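Local structure of ERPC (Borrelia burgdorferi, 4BXM) at residues A[19-24]-A[42-47]; A[48-53]-A[72-77]. The protein is an outer surface lipoprotein of the Lyme disease spirochaete that binds the complement regulator factor H, probably shielding the bacterium from complement attack. All blocks are in the same frame, centred on the assembly; numbering follows the deposited sequence.

Interaction 1 of 2, residues A[19-24]-A[42-47]; sequences FSEFTV and VVRKEE
Val43 packs against one face of the Phe22 ring where strands 21-24 and 42-45 pair as the two arms of an antiparallel beta hairpin. The two form a hydrogen-bonded pair, in which the N-H of Val43 donates to Phe22 O, N to O 2.8 Å, in an almost straight bond of 171°. Their side chains run alongside each other on the face turned to helix 149-156. With chi1 at 68°, Phe22 CG lies between the backbone N and the carbonyl carbon, which swings the ring over the valine, whose CB lies 3.8 Å from the ring centroid in a CH-pi contact. A beta-branched residue suits this place, since both methyls of Val43 also reach the rim of the ring.

Phe19, just before the strand, presents one ring face to Lys45 CB and the other to Phe22 CE2, so the aromatic is clasped between an aliphatic stem and a second ring. The lysine's amino end leads away from it to Glu76.

On the other face, Glu21 and Arg44 make a surface salt bridge. Long, flexible charged chains fit here: Glu21 CG, anti to its N (chi1 -170°), carries the chain at a slant past the methyl Val42 CG1, which is 3.7 Å from Glu21 OE2. Arg44 approaches side-on from above the carboxylate plane, and Arg44 NE and Arg44 NH2 both donate to the single oxygen Glu21 OE2, each at 2.8 Å.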
ATOM      1  N   PHE A  19       2.912  16.602  -5.162  1.00 27.68           N
ATOM      2  CA  PHE A  19       1.729  15.823  -5.439  1.00 24.30           C
ATOM      3  C   PHE A  19       0.683  16.098  -4.379  1.00 23.60           C
ATOM      4  O   PHE A  19       0.956  16.585  -3.253  1.00 29.34           O
ATOM      5  CB  PHE A  19       2.065  14.297  -5.600  1.00 26.28           C
ATOM      6  CG  PHE A  19       2.054  13.493  -4.302  1.00 26.63           C
ATOM      7  CD1 PHE A  19       0.898  12.926  -3.845  1.00 25.97           C
ATOM      8  CD2 PHE A  19       3.236  13.319  -3.546  1.00 29.36           C
ATOM      9  CE1 PHE A  19       0.876  12.186  -2.665  1.00 27.78           C
ATOM     10  CE2 PHE A  19       3.236  12.590  -2.376  1.00 29.69           C
ATOM     11  CZ  PHE A  19       2.055  12.011  -1.922  1.00 27.63           C
ATOM     12  N   SER A  20      -0.525  15.782  -4.759  1.00 23.52           N
ATOM     13  CA  SER A  20      -1.688  16.064  -3.994  1.00 24.00           C
ATOM     14  C   SER A  20      -2.339  14.749  -3.691  1.00 25.85           C
ATOM     15  O   SER A  20      -2.385  14.330  -2.517  1.00 21.35           O
ATOM     16  CB  SER A  20      -2.625  16.960  -4.795  1.00 25.96           C
ATOM     17  OG  SER A  20      -3.637  17.363  -3.937  1.00 28.42           O
ATOM     18  N   GLU A  21      -2.891  14.105  -4.731  1.00 23.92           N
ATOM     19  CA  GLU A  21      -3.521  12.801  -4.570  1.00 26.38           C
ATOM     20  C   GLU A  21      -3.492  12.017  -5.883  1.00 28.85           C
ATOM     21  O   GLU A  21      -3.757  12.607  -6.912  1.00 30.98           O
ATOM     22  CB  GLU A  21      -4.968  12.964  -4.134  1.00 26.75           C
ATOM     23  CG  GLU A  21      -5.618  11.667  -3.716  1.00 27.31           C
ATOM     24  CD  GLU A  21      -7.055  11.769  -3.252  1.00 28.95           C
ATOM     25  OE1 GLU A  21      -7.938  11.944  -4.059  1.00 40.06           O
ATOM     26  OE2 GLU A  21      -7.331  11.558  -2.077  1.00 33.22           O
ATOM     27  N   PHE A  22      -3.181  10.719  -5.863  1.00 28.94           N
ATOM     28  CA  PHE A  22      -3.125   9.917  -7.111  1.00 24.82           C
ATOM     29  C   PHE A  22      -3.531   8.487  -6.752  1.00 28.07           C
ATOM     30  O   PHE A  22      -3.590   8.101  -5.558  1.00 28.54           O
ATOM     31  CB  PHE A  22      -1.757  10.045  -7.778  1.00 25.98           C
ATOM     32  CG  PHE A  22      -0.629   9.407  -6.993  1.00 28.12           C
ATOM     33  CD1 PHE A  22      -0.440   8.005  -7.034  1.00 29.80           C
ATOM     34  CD2 PHE A  22       0.174  10.151  -6.180  1.00 28.67           C
ATOM     35  CE1 PHE A  22       0.579   7.413  -6.264  1.00 33.49           C
ATOM     36  CE2 PHE A  22       1.209   9.563  -5.445  1.00 29.59           C
ATOM     37  CZ  PHE A  22       1.398   8.185  -5.475  1.00 28.69           C
ATOM     38  N   THR A  23      -3.809   7.711  -7.771  1.00 26.03           N
ATOM     39  CA  THR A  23      -4.417   6.422  -7.617  1.00 27.15           C
ATOM     40  C   THR A  23      -3.574   5.481  -8.434  1.00 31.57           C
ATOM     41  O   THR A  23      -3.174   5.810  -9.581  1.00 29.93           O
ATOM     42  CB  THR A  23      -5.899   6.465  -8.045  1.00 29.54           C
ATOM     43  OG1 THR A  23      -6.617   7.263  -7.105  1.00 32.22           O
ATOM     44  CG2 THR A  23      -6.526   5.110  -8.026  1.00 31.97           C
ATOM     45  N   VAL A  24      -3.223   4.348  -7.824  1.00 28.34           N
ATOM     46  CA  VAL A  24      -2.498   3.301  -8.544  1.00 26.59           C
ATOM     47  C   VAL A  24      -3.145   1.997  -8.243  1.00 26.79           C
ATOM     48  O   VAL A  24      -3.730   1.818  -7.180  1.00 25.34           O
ATOM     49  CB  VAL A  24      -0.951   3.240  -8.236  1.00 28.37           C
ATOM     50  CG1 VAL A  24      -0.231   4.461  -8.765  1.00 34.40           C
ATOM     51  CG2 VAL A  24      -0.627   2.973  -6.737  1.00 24.38           C
ATOM     52  N   VAL A  42      -5.123   4.595  -3.278  1.00 23.45           N
ATOM     53  CA  VAL A  42      -5.193   6.061  -3.310  1.00 20.57           C
ATOM     54  C   VAL A  42      -4.123   6.631  -2.340  1.00 22.50           C
ATOM     55  O   VAL A  42      -4.159   6.294  -1.187  1.00 19.13           O
ATOM     56  CB  VAL A  42      -6.592   6.520  -2.885  1.00 21.05           C
ATOM     57  CG1 VAL A  42      -6.742   8.046  -2.955  1.00 24.61           C
ATOM     58  CG2 VAL A  42      -7.632   5.890  -3.767  1.00 22.31           C
ATOM     59  N   VAL A  43      -3.187   7.458  -2.842  1.00 18.48           N
ATOM     60  CA  VAL A  43      -2.147   8.068  -2.103  1.00 21.16           C
ATOM     61  C   VAL A  43      -2.319   9.587  -1.964  1.00 24.49           C
ATOM     62  O   VAL A  43      -2.372  10.263  -3.001  1.00 23.67           O
ATOM     63  CB  VAL A  43      -0.829   7.775  -2.805  1.00 19.91           C
ATOM     64  CG1 VAL A  43       0.301   8.311  -1.931  1.00 22.09           C
ATOM     65  CG2 VAL A  43      -0.690   6.264  -3.007  1.00 22.00           C
ATOM     66  N   ARG A  44      -2.472  10.119  -0.729  1.00 22.62           N
ATOM     67  CA  ARG A  44      -2.813  11.546  -0.516  1.00 21.13           C
ATOM     68  C   ARG A  44      -1.793  12.200   0.363  1.00 21.49           C
ATOM     69  O   ARG A  44      -1.545  11.714   1.513  1.00 19.85           O
ATOM     70  CB  ARG A  44      -4.166  11.642   0.198  1.00 22.41           C
ATOM     71  CG  ARG A  44      -4.500  13.052   0.637  1.00 23.35           C
ATOM     72  CD  ARG A  44      -5.871  13.185   1.269  1.00 23.98           C
ATOM     73  NE  ARG A  44      -6.925  12.989   0.300  1.00 22.25           N
ATOM     74  CZ  ARG A  44      -8.141  13.501   0.359  1.00 24.06           C
ATOM     75  NH1 ARG A  44      -8.499  14.297   1.350  1.00 23.64           N
ATOM     76  NH2 ARG A  44      -8.947  13.345  -0.694  1.00 24.72           N
ATOM     77  N   LYS A  45      -1.253  13.320  -0.107  1.00 20.27           N
ATOM     78  CA  LYS A  45      -0.402  14.165   0.719  1.00 23.41           C
ATOM     79  C   LYS A  45      -1.258  15.038   1.685  1.00 27.22           C
ATOM     80  O   LYS A  45      -2.077  15.853   1.231  1.00 26.09           O
ATOM     81  CB  LYS A  45       0.526  15.054  -0.115  1.00 22.69           C
ATOM     82  CG  LYS A  45       1.447  15.936   0.746  1.00 22.21           C
ATOM     83  CD  LYS A  45       2.622  15.088   1.274  1.00 22.99           C
ATOM     84  CE  LYS A  45       3.612  15.919   2.137  1.00 22.51           C
ATOM     85  NZ  LYS A  45       3.040  16.198   3.496  1.00 23.08           N
ATOM     86  N   GLU A  46      -1.036  14.886   3.002  1.00 25.41           N
ATOM     87  CA  GLU A  46      -1.845  15.582   3.988  1.00 24.18           C
ATOM     88  C   GLU A  46      -0.966  16.652   4.613  1.00 22.33           C
ATOM     89  O   GLU A  46       0.196  16.824   4.277  1.00 21.04           O
ATOM     90  CB  GLU A  46      -2.380  14.582   5.059  1.00 22.79           C
ATOM     91  CG  GLU A  46      -3.277  13.522   4.450  1.00 27.12           C
ATOM     92  CD  GLU A  46      -4.015  12.638   5.456  1.00 29.02           C
ATOM     93  OE1 GLU A  46      -3.533  12.378   6.588  1.00 30.63           O
ATOM     94  OE2 GLU A  46      -5.100  12.214   5.058  1.00 30.98           O
ATOM     95  N   GLU A  47      -1.503  17.377   5.569  1.00 24.27           N
ATOM     96  CA  GLU A  47      -0.661  18.435   6.158  1.00 25.32           C
ATOM     97  C   GLU A  47       0.518  17.800   6.917  1.00 26.28           C
ATOM     98  O   GLU A  47       1.614  18.224   6.786  1.00 26.54           O
ATOM     99  CB  GLU A  47      -1.481  19.233   7.146  1.00 31.26           C
ATOM    100  CG  GLU A  47      -0.745  20.498   7.525  1.00 38.86           C
ATOM    101  CD  GLU A  47      -0.730  20.576   8.977  1.00 44.71           C
ATOM    102  OE1 GLU A  47       0.132  19.881   9.563  1.00 51.85           O
ATOM    103  OE2 GLU A  47      -1.691  21.170   9.518  1.00 55.35           O
TER

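Interaction 2 of 2, residues A[48-53]-A[72-77]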
ATOM      1  N   ASP A  48       0.265  16.744   7.683  1.00 23.67           N
ATOM      2  CA  ASP A  48       1.333  16.003   8.316  1.00 24.76           C
ATOM      3  C   ASP A  48       1.496  14.683   7.636  1.00 21.06           C
ATOM      4  O   ASP A  48       0.747  13.768   7.879  1.00 24.11           O
ATOM      5  CB  ASP A  48       0.969  15.698   9.775  1.00 28.02           C
ATOM      6  CG  ASP A  48       2.085  14.947  10.515  1.00 31.70           C
ATOM      7  OD1 ASP A  48       3.197  14.786  10.011  1.00 29.74           O
ATOM      8  OD2 ASP A  48       1.812  14.474  11.619  1.00 30.45           O
ATOM      9  N   GLY A  49       2.485  14.547   6.766  1.00 20.61           N
ATOM     10  CA  GLY A  49       2.657  13.237   6.128  1.00 20.41           C
ATOM     11  C   GLY A  49       1.749  12.845   4.972  1.00 21.56           C
ATOM     12  O   GLY A  49       1.320  13.677   4.193  1.00 21.43           O
ATOM     13  N   ILE A  50       1.566  11.537   4.841  1.00 21.68           N
ATOM     14  CA  ILE A  50       0.819  10.838   3.778  1.00 21.48           C
ATOM     15  C   ILE A  50      -0.174   9.813   4.345  1.00 21.35           C
ATOM     16  O   ILE A  50       0.117   9.143   5.317  1.00 25.42           O
ATOM     17  CB  ILE A  50       1.796  10.136   2.770  1.00 20.21           C
ATOM     18  CG1 ILE A  50       2.555  11.200   1.965  1.00 21.69           C
ATOM     19  CG2 ILE A  50       1.032   9.279   1.800  1.00 22.85           C
ATOM     20  CD1 ILE A  50       3.784  10.711   1.219  1.00 23.02           C
ATOM     21  N   GLU A  51      -1.387   9.761   3.799  1.00 22.78           N
ATOM     22  CA  GLU A  51      -2.369   8.698   4.022  1.00 22.22           C
ATOM     23  C   GLU A  51      -2.627   7.906   2.741  1.00 21.88           C
ATOM     24  O   GLU A  51      -2.685   8.452   1.609  1.00 22.76           O
ATOM     25  CB  GLU A  51      -3.677   9.238   4.634  1.00 26.46           C
ATOM     26  CG  GLU A  51      -4.799   8.168   4.793  1.00 30.60           C
ATOM     27  CD  GLU A  51      -6.023   8.633   5.609  1.00 36.30           C
ATOM     28  OE1 GLU A  51      -6.020   9.805   6.071  1.00 35.01           O
ATOM     29  OE2 GLU A  51      -6.993   7.822   5.828  1.00 42.47           O
ATOM     30  N   THR A  52      -2.723   6.575   2.863  1.00 22.14           N
ATOM     31  CA  THR A  52      -3.167   5.779   1.733  1.00 20.55           C
ATOM     32  C   THR A  52      -4.438   5.092   2.068  1.00 22.26           C
ATOM     33  O   THR A  52      -4.689   4.665   3.211  1.00 25.75           O
ATOM     34  CB  THR A  52      -2.132   4.732   1.273  1.00 18.32           C
ATOM     35  OG1 THR A  52      -1.893   3.743   2.302  1.00 19.95           O
ATOM     36  CG2 THR A  52      -0.819   5.421   0.978  1.00 19.86           C
ATOM     37  N   GLY A  53      -5.232   4.881   1.045  1.00 24.51           N
ATOM     38  CA  GLY A  53      -6.489   4.205   1.202  1.00 23.12           C
ATOM     39  C   GLY A  53      -6.651   3.163   0.101  1.00 22.58           C
ATOM     40  O   GLY A  53      -6.112   3.264  -0.985  1.00 27.27           O
ATOM     41  N   PHE A  72      -2.722   2.482   5.094  1.00 20.42           N
ATOM     42  CA  PHE A  72      -1.746   2.922   6.095  1.00 22.37           C
ATOM     43  C   PHE A  72      -1.523   4.394   6.021  1.00 22.02           C
ATOM     44  O   PHE A  72      -1.856   5.036   4.987  1.00 20.52           O
ATOM     45  CB  PHE A  72      -0.385   2.191   5.969  1.00 22.13           C
ATOM     46  CG  PHE A  72       0.387   2.401   4.658  1.00 18.31           C
ATOM     47  CD1 PHE A  72       1.037   3.597   4.381  1.00 20.35           C
ATOM     48  CD2 PHE A  72       0.555   1.372   3.777  1.00 17.58           C
ATOM     49  CE1 PHE A  72       1.699   3.765   3.198  1.00 18.25           C
ATOM     50  CE2 PHE A  72       1.289   1.483   2.630  1.00 17.29           C
ATOM     51  CZ  PHE A  72       1.899   2.673   2.345  1.00 19.68           C
ATOM     52  N   SER A  73      -0.852   4.916   7.041  1.00 21.90           N
ATOM     53  CA  SER A  73      -0.476   6.295   7.005  1.00 20.67           C
ATOM     54  C   SER A  73       0.888   6.483   7.615  1.00 20.83           C
ATOM     55  O   SER A  73       1.399   5.613   8.339  1.00 19.97           O
ATOM     56  CB  SER A  73      -1.606   7.140   7.699  1.00 23.00           C
ATOM     57  OG  SER A  73      -1.548   6.798   9.038  1.00 34.80           O
ATOM     58  N   LEU A  74       1.494   7.629   7.370  1.00 19.15           N
ATOM     59  CA  LEU A  74       2.830   7.911   7.908  1.00 20.53           C
ATOM     60  C   LEU A  74       2.925   9.412   8.139  1.00 21.27           C
ATOM     61  O   LEU A  74       2.285  10.215   7.456  1.00 20.34           O
ATOM     62  CB  LEU A  74       3.942   7.472   6.907  1.00 21.62           C
ATOM     63  CG  LEU A  74       3.849   8.014   5.461  1.00 21.20           C
ATOM     64  CD1 LEU A  74       5.052   8.838   5.056  1.00 22.77           C
ATOM     65  CD2 LEU A  74       3.694   6.800   4.524  1.00 22.62           C
ATOM     66  N   GLU A  75       3.803   9.798   9.006  1.00 22.27           N
ATOM     67  CA  GLU A  75       3.920  11.172   9.367  1.00 24.56           C
ATOM     68  C   GLU A  75       4.957  11.906   8.521  1.00 23.67           C
ATOM     69  O   GLU A  75       5.767  11.289   7.781  1.00 24.86           O
ATOM     70  CB  GLU A  75       4.189  11.232  10.909  1.00 27.02           C
ATOM     71  CG  GLU A  75       5.635  11.060  11.291  1.00 32.03           C
ATOM     72  CD  GLU A  75       5.883  11.288  12.804  1.00 37.92           C
ATOM     73  OE1 GLU A  75       5.316  10.517  13.589  1.00 44.52           O
ATOM     74  OE2 GLU A  75       6.611  12.251  13.192  1.00 41.98           O
ATOM     75  N   GLU A  76       5.018  13.219   8.693  1.00 23.46           N
ATOM     76  CA  GLU A  76       5.816  14.069   7.814  1.00 27.12           C
ATOM     77  C   GLU A  76       7.239  13.681   7.751  1.00 24.43           C
ATOM     78  O   GLU A  76       7.841  13.616   6.656  1.00 25.92           O
ATOM     79  CB  GLU A  76       5.679  15.581   8.200  1.00 27.85           C
ATOM     80  CG  GLU A  76       6.291  16.560   7.177  1.00 27.53           C
ATOM     81  CD  GLU A  76       5.504  16.627   5.845  1.00 31.18           C
ATOM     82  OE1 GLU A  76       4.306  16.211   5.734  1.00 29.68           O
ATOM     83  OE2 GLU A  76       6.086  17.102   4.855  1.00 34.61           O
ATOM     84  N   SER A  77       7.819  13.405   8.904  1.00 24.62           N
ATOM     85  CA  SER A  77       9.218  13.039   8.976  1.00 23.92           C
ATOM     86  C   SER A  77       9.562  11.728   8.219  1.00 23.16           C
ATOM     87  O   SER A  77      10.752  11.444   7.941  1.00 22.67           O
ATOM     88  CB  SER A  77       9.645  12.870  10.469  1.00 26.27           C
ATOM     89  OG  SER A  77       8.889  11.804  11.034  1.00 30.52           O
TER
HETATM   90  O   HOH W   1      -0.682  10.877   7.998  1.00 34.24           O
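Asp48 and Gly49 are tied to Glu76 by two reciprocal bonds at the open end of the antiparallel hairpin formed by strands 50-56 and 67-74. Asp48 OD1 accepts the N-H of Glu76 nearly in line with its C-O bond, N to OD1 2.7 Å, and in return Glu76 OE1 offers its anti lone pair to Gly49 N, also at 2.7 Å. The two acidic chains slide past each other in opposite directions; the salt bridge from Lys45 to Glu76 OE1 probably eases the nearness of like charges. Water 1 lies within bonding distance of the carbonyls of Asp48 and Leu74 and can link them.

At Gly49 the positive phi of 79° and the close backbone of Leu74 and Glu75 leave no room for a side chain; its CA comes within 3.3 Å of Leu74 O.

Ile50 and Leu74 then form a regular hydrogen-bonded pair, Leu74 N donating to Ile50 O at 2.9 Å. Their branched apolar chains meet on the buried face, CB of Ile50 against CG of Leu74.

Glu51 sits opposite Ser73 on the other face, where polar residues are at home: the carboxylate turns to Thr70 and the serine hydroxyl to Ser95.

Thr52 returns to the buried face, and here a hydroxyl is useful. With chi1 at 64°, OG1 sits between the backbone N and carbonyl carbon, donates to Phe72 O at 3.0 Å and lies over the centre of the Phe72 ring, 3.4 Å above its plane. Phe72 O is thus gripped twice, as Thr52 N reaches it at 2.8 Å.

The buried face lies under helix 79-88, whose Phe82 touches Ile50, Phe72 and Leu74, while strand 35-45 flanks residues 50-53 and strand 96-97 borders Phe72 and Ser73.

Overall arrangement
Interactions 1 and 2 occupy one antiparallel sheet, in consecutive hairpins whose inner strands, 35-45 and 50-56, are themselves neighbours; their centres lie about 10 Å apart. Each has a buried, largely apolar face and a more polar one, the threonine hydroxyl buried in interaction 2 being satisfied by Phe72 O, but different helices cover them: 149-156 for interaction 1 and 79-88 for interaction 2. Ile50 bridges the two apolar layers by touching Val43 and Phe19. Chemistry diverges at the surface, where interaction 1 uses a salt bridge between paired strands, whereas interaction 2 relies on acidic side chains binding backbone N-H groups. Lys45 NZ and Glu76 OE1, 2.6 Å apart, tie the two together directly.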